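Local coordinates for N-terminal acetyltransferase-like protein (Chaetomium thermophilum, PDB 5NNP) that probably serves as the helical-repeat auxiliary subunit of an N-terminal acetyltransferase complex, at residues F555-A560 against Q667-N672; D674-G679 against L696-A701. One frame throughout, in Å; residues are numbered along the deposited sequence.

Interaction 1. Residues F555-A560 against Q667-N672; sequences FYFRAA and QFSPKN
The carboxamide of Asn672 overlaps one face of the Phe557 ring, displaced toward the CZ end of the ring rather than centred on it. The two planes are only 13° apart, so this is an amide-on-ring stack. ND2 of Asn672 comes to 3.4 Å from CZ of Phe557, and CG of Asn672 stands 3.5 Å from that same CZ. Nearly the whole flat group is therefore in contact, and ND2 lies above the ring instead of meeting its rim in plane. Both side chains are extended away from their own backbone nitrogens (chi1 -176° in Phe557, -162° in Asn672), and they reach each other from opposite directions. Further round the ring, Ser669 comes obliquely at CD1, on the CE1 side: OG of Ser669 lies 3.6 Å from CD1 of Phe557, with CB of Ser669 at 3.7 Å from that carbon. None of these contacts is a hydrogen bond. With an alanine at Phe557 the amide is likely to lose the surface it lies on and a gap to open beside Ser669, leaving Asn672 freer to turn.

The partners of the ring are the two ends of one tight bend. Ser669 is where the chain leaves helix 654-668, and a type I beta turn runs from it to Asn672, closed by Asn672 N to Ser669 O at 3.0 Å. Asn672 is the N-cap of the next helix, its OD1 accepting a weak hydrogen bond from Asp674 N. Aromatic packing from another protein's chain also covers Ser669 and Asn672. Helix 554-572, whose Phe557 also touches Ile665, thus packs on the turn linking helices 654-668 and 673-685, consistent with the alpha-alpha superhelix of TPR-like proteins.

Interaction 2. Residues D674-G679 against L696-A701; sequences DGQIAG and LKAASA
Two successive bends, chi1 -62° and chi2 -64°, swing the Gln676 side chain back beside its own backbone nitrogen and lay its carboxamide against the methyl of Ala698. That methyl sits over one face of the amide, near CD: CB of Ala698 is 3.4 Å from CD of Gln676, with OE1 of Gln676 at 3.7 Å from it. This leaves the nitrogen available: NE2 of Gln676 donates to Pro670 O, in the bend just ahead of its helix, which satisfies this buried donor and should limit rotation of the amide.

Nearer the backbone the contact is mainly methylene on methyl, CB of Gln676 meeting CB of Ala699 at 3.6 Å. CA of Gln676 and CA of Ala699 are just 5.4 Å apart. Helices 673-685 and 689-702 follow one another and run in broadly opposite directions, forming an alpha-helical hairpin, the building unit of TPR-like solenoids, and the small alanine is consistent with the close approach of its two helices.

The next helix, 707-723, covers part of the pair: Val709 packs on Ala699, which also touches Ile673, while Gln712 NE2 hydrogen-bonds to Ile677 O. On the flank of helix 689-702, Lys697 forms a salt bridge with Glu738.

How the interactions relate
Both segments of interaction 1 precede those of interaction 2 in the chain, the two centres are about 12 Å apart, and all four segments belong to the part of the protein related to NatA auxiliary subunits. Helix 673-685 is the common element: the bend leading into it belongs to 667-672, and its first turns carry 674-679. The contacts even touch, CZ of Phe557 lying 3.9 Å from N of Gly675. Helix 554-572, which supplies Phe557, also reaches interaction 2, where its Leu561 and Val564 pack on Ala678. It thus packs on both 654-668 and 673-685, and 689-702 follows, so sequence-distant helices are joined toward the C-terminal end.

Interaction 1. Residues F555-A560 against Q667-N672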
loop_
_atom_site.group_PDB
_atom_site.type_symbol
_atom_site.label_atom_id
_atom_site.label_comp_id
_atom_site.label_asym_id
_atom_site.label_seq_id
_atom_site.Cartn_x
_atom_site.Cartn_y
_atom_site.Cartn_z
ATOM N N PHE A 555 -8.679 -2.754 -1.226
ATOM C CA PHE A 555 -8.305 -4.145 -0.956
ATOM C C PHE A 555 -8.898 -4.669 0.351
ATOM O O PHE A 555 -9.250 -5.852 0.439
ATOM C CB PHE A 555 -6.783 -4.301 -0.936
ATOM C CG PHE A 555 -6.206 -4.688 -2.262
ATOM C CD1 PHE A 555 -6.938 -4.525 -3.414
ATOM C CD2 PHE A 555 -4.945 -5.256 -2.349
ATOM C CE1 PHE A 555 -6.421 -4.905 -4.638
ATOM C CE2 PHE A 555 -4.417 -5.642 -3.569
ATOM C CZ PHE A 555 -5.158 -5.473 -4.713
ATOM N N TYR A 556 -9.004 -3.796 1.360
ATOM C CA TYR A 556 -9.729 -4.138 2.582
ATOM C C TYR A 556 -11.243 -4.065 2.360
ATOM O O TYR A 556 -11.986 -4.970 2.734
ATOM C CB TYR A 556 -9.356 -3.212 3.756
ATOM C CG TYR A 556 -10.260 -3.447 4.955
ATOM C CD1 TYR A 556 -9.947 -4.413 5.896
ATOM C CD2 TYR A 556 -11.457 -2.740 5.114
ATOM C CE1 TYR A 556 -10.778 -4.657 6.978
ATOM C CE2 TYR A 556 -12.296 -2.974 6.184
ATOM C CZ TYR A 556 -11.956 -3.934 7.118
ATOM O OH TYR A 556 -12.789 -4.183 8.191
ATOM N N PHE A 557 -11.687 -2.964 1.769
ATOM C CA PHE A 557 -13.102 -2.649 1.709
ATOM C C PHE A 557 -13.932 -3.730 1.013
ATOM O O PHE A 557 -14.984 -4.113 1.502
ATOM C CB PHE A 557 -13.308 -1.305 1.008
ATOM C CG PHE A 557 -14.738 -0.854 0.989
ATOM C CD1 PHE A 557 -15.237 -0.065 2.017
ATOM C CD2 PHE A 557 -15.593 -1.244 -0.039
ATOM C CE1 PHE A 557 -16.558 0.348 2.022
ATOM C CE2 PHE A 557 -16.916 -0.843 -0.041
ATOM C CZ PHE A 557 -17.403 -0.040 0.995
ATOM N N ARG A 558 -13.447 -4.235 -0.116
ATOM C CA ARG A 558 -14.208 -5.213 -0.895
ATOM C C ARG A 558 -14.523 -6.487 -0.096
ATOM O O ARG A 558 -15.687 -6.849 0.089
ATOM C CB ARG A 558 -13.458 -5.566 -2.179
ATOM C CG ARG A 558 -14.261 -6.448 -3.119
ATOM C CD ARG A 558 -13.579 -6.620 -4.459
ATOM N NE ARG A 558 -14.141 -7.743 -5.198
ATOM C CZ ARG A 558 -13.582 -8.295 -6.272
ATOM N NH1 ARG A 558 -12.433 -7.830 -6.737
ATOM N NH2 ARG A 558 -14.168 -9.321 -6.869
ATOM N N ALA A 559 -13.479 -7.158 0.379
ATOM C CA ALA A 559 -13.661 -8.360 1.176
ATOM C C ALA A 559 -14.489 -8.063 2.411
ATOM O O ALA A 559 -15.278 -8.902 2.833
ATOM C CB ALA A 559 -12.317 -8.954 1.576
ATOM N N ALA A 560 -14.309 -6.881 2.997
ATOM C CA ALA A 560 -15.022 -6.545 4.227
ATOM C C ALA A 560 -16.506 -6.311 3.972
ATOM O O ALA A 560 -17.354 -6.706 4.772
ATOM C CB ALA A 560 -14.409 -5.324 4.889
ATOM N N GLN A 667 -15.291 3.603 9.586
ATOM C CA GLN A 667 -14.300 4.510 10.128
ATOM C C GLN A 667 -13.261 4.937 9.109
ATOM O O GLN A 667 -12.715 6.033 9.209
ATOM C CB GLN A 667 -13.591 3.888 11.315
ATOM C CG GLN A 667 -12.438 4.739 11.801
ATOM C CD GLN A 667 -11.580 4.027 12.808
ATOM O OE1 GLN A 667 -11.841 2.873 13.155
ATOM N NE2 GLN A 667 -10.543 4.710 13.290
ATOM N N PHE A 668 -12.975 4.087 8.127
ATOM C CA PHE A 668 -11.906 4.416 7.192
ATOM C C PHE A 668 -12.429 4.733 5.804
ATOM O O PHE A 668 -11.749 5.397 5.032
ATOM C CB PHE A 668 -10.860 3.290 7.158
ATOM C CG PHE A 668 -9.998 3.253 8.395
ATOM C CD1 PHE A 668 -8.995 4.195 8.585
ATOM C CD2 PHE A 668 -10.228 2.324 9.398
ATOM C CE1 PHE A 668 -8.215 4.179 9.745
ATOM C CE2 PHE A 668 -9.460 2.320 10.560
ATOM C CZ PHE A 668 -8.458 3.239 10.731
ATOM N N SER A 669 -13.653 4.312 5.509
ATOM C CA SER A 669 -14.270 4.569 4.206
ATOM C C SER A 669 -15.650 5.225 4.332
ATOM O O SER A 669 -16.592 4.844 3.632
ATOM C CB SER A 669 -14.399 3.264 3.414
ATOM O OG SER A 669 -13.157 2.585 3.308
ATOM N N PRO A 670 -15.779 6.218 5.222
ATOM C CA PRO A 670 -17.108 6.800 5.431
ATOM C C PRO A 670 -17.729 7.388 4.169
ATOM O O PRO A 670 -18.957 7.394 4.067
ATOM C CB PRO A 670 -16.856 7.904 6.464
ATOM C CG PRO A 670 -15.419 8.205 6.361
ATOM C CD PRO A 670 -14.746 6.910 6.008
ATOM N N LYS A 671 -16.911 7.855 3.226
ATOM C CA LYS A 671 -17.436 8.493 2.019
ATOM C C LYS A 671 -17.987 7.483 1.018
ATOM O O LYS A 671 -18.387 7.838 -0.090
ATOM C CB LYS A 671 -16.363 9.336 1.339
ATOM C CG LYS A 671 -15.733 10.384 2.225
ATOM C CD LYS A 671 -15.116 11.488 1.390
ATOM C CE LYS A 671 -14.117 12.288 2.192
ATOM N NZ LYS A 671 -12.879 11.492 2.411
ATOM N N ASN A 672 -18.014 6.224 1.422
ATOM C CA ASN A 672 -18.446 5.158 0.544
ATOM C C ASN A 672 -19.865 4.686 0.892
ATOM O O ASN A 672 -20.070 4.028 1.911
ATOM C CB ASN A 672 -17.444 4.018 0.636
ATOM C CG ASN A 672 -17.545 3.069 -0.513
ATOM O OD1 ASN A 672 -18.639 2.764 -0.986
ATOM N ND2 ASN A 672 -16.401 2.587 -0.975
#

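Interaction 2. Residues D674-G679 against L696-A701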
loop_
_atom_site.group_PDB
_atom_site.type_symbol
_atom_site.label_atom_id
_atom_site.label_comp_id
_atom_site.label_asym_id
_atom_site.label_seq_id
_atom_site.Cartn_x
_atom_site.Cartn_y
_atom_site.Cartn_z
ATOM N N ASP A 674 -21.979 2.416 -0.179
ATOM C CA ASP A 674 -22.254 0.988 -0.047
ATOM C C ASP A 674 -22.059 0.547 1.391
ATOM O O ASP A 674 -22.860 -0.236 1.920
ATOM C CB ASP A 674 -21.353 0.163 -0.968
ATOM C CG ASP A 674 -21.666 0.365 -2.437
ATOM O OD1 ASP A 674 -22.821 0.696 -2.772
ATOM O OD2 ASP A 674 -20.746 0.190 -3.262
ATOM N N GLY A 675 -20.988 1.058 2.004
ATOM C CA GLY A 675 -20.694 0.823 3.405
ATOM C C GLY A 675 -21.766 1.371 4.329
ATOM O O GLY A 675 -22.197 0.681 5.248
ATOM N N GLN A 676 -22.205 2.604 4.079
ATOM C CA GLN A 676 -23.268 3.245 4.863
ATOM C C GLN A 676 -24.617 2.526 4.758
ATOM O O GLN A 676 -25.355 2.393 5.744
ATOM C CB GLN A 676 -23.430 4.700 4.427
ATOM C CG GLN A 676 -22.179 5.534 4.666
ATOM C CD GLN A 676 -21.858 5.641 6.136
ATOM O OE1 GLN A 676 -22.626 5.167 6.972
ATOM N NE2 GLN A 676 -20.724 6.269 6.467
ATOM N N ILE A 677 -24.935 2.073 3.554
ATOM C CA ILE A 677 -26.156 1.317 3.326
ATOM C C ILE A 677 -26.106 -0.004 4.089
ATOM O O ILE A 677 -27.097 -0.412 4.706
ATOM C CB ILE A 677 -26.380 1.047 1.828
ATOM C CG1 ILE A 677 -26.529 2.367 1.073
ATOM C CG2 ILE A 677 -27.604 0.183 1.620
ATOM C CD1 ILE A 677 -26.461 2.222 -0.439
ATOM N N ALA A 678 -24.943 -0.656 4.062
ATOM C CA ALA A 678 -24.762 -1.935 4.744
ATOM C C ALA A 678 -24.770 -1.758 6.256
ATOM O O ALA A 678 -25.316 -2.595 6.981
ATOM C CB ALA A 678 -23.472 -2.608 4.300
ATOM N N GLY A 679 -24.160 -0.674 6.724
ATOM C CA GLY A 679 -24.204 -0.333 8.130
ATOM C C GLY A 679 -25.637 -0.160 8.620
ATOM O O GLY A 679 -26.015 -0.660 9.688
ATOM N N LEU A 696 -27.549 6.350 7.863
ATOM C CA LEU A 696 -28.516 6.906 6.927
ATOM C C LEU A 696 -28.165 8.358 6.582
ATOM O O LEU A 696 -28.091 8.704 5.407
ATOM C CB LEU A 696 -29.931 6.808 7.495
ATOM C CG LEU A 696 -31.097 7.176 6.568
ATOM C CD1 LEU A 696 -31.177 6.283 5.317
ATOM C CD2 LEU A 696 -32.397 7.116 7.335
ATOM N N LYS A 697 -27.912 9.191 7.593
ATOM C CA LYS A 697 -27.541 10.591 7.355
ATOM C C LYS A 697 -26.248 10.713 6.542
ATOM O O LYS A 697 -26.088 11.655 5.773
ATOM C CB LYS A 697 -27.390 11.361 8.675
ATOM C CG LYS A 697 -28.687 11.498 9.477
ATOM C CD LYS A 697 -28.638 12.639 10.504
ATOM C CE LYS A 697 -28.672 13.993 9.820
ATOM N NZ LYS A 697 -28.612 15.115 10.787
ATOM N N ALA A 698 -25.326 9.769 6.711
ATOM C CA ALA A 698 -24.093 9.767 5.913
ATOM C C ALA A 698 -24.383 9.430 4.444
ATOM O O ALA A 698 -24.030 10.181 3.530
ATOM C CB ALA A 698 -23.076 8.784 6.496
ATOM N N ALA A 699 -25.032 8.291 4.235
ATOM C CA ALA A 699 -25.390 7.836 2.906
ATOM C C ALA A 699 -26.210 8.888 2.165
ATOM O O ALA A 699 -26.054 9.083 0.960
ATOM C CB ALA A 699 -26.154 6.531 2.992
ATOM N N SER A 700 -27.085 9.573 2.887
ATOM C CA SER A 700 -27.960 10.550 2.246
ATOM C C SER A 700 -27.170 11.802 1.886
ATOM O O SER A 700 -27.479 12.491 0.915
ATOM C CB SER A 700 -29.147 10.908 3.143
ATOM O OG SER A 700 -29.970 11.874 2.515
ATOM N N ALA A 701 -26.140 12.092 2.670
ATOM C CA ALA A 701 -25.310 13.245 2.381
ATOM C C ALA A 701 -24.496 12.985 1.124
ATOM O O ALA A 701 -24.105 13.919 0.436
ATOM C CB ALA A 701 -24.412 13.561 3.549
#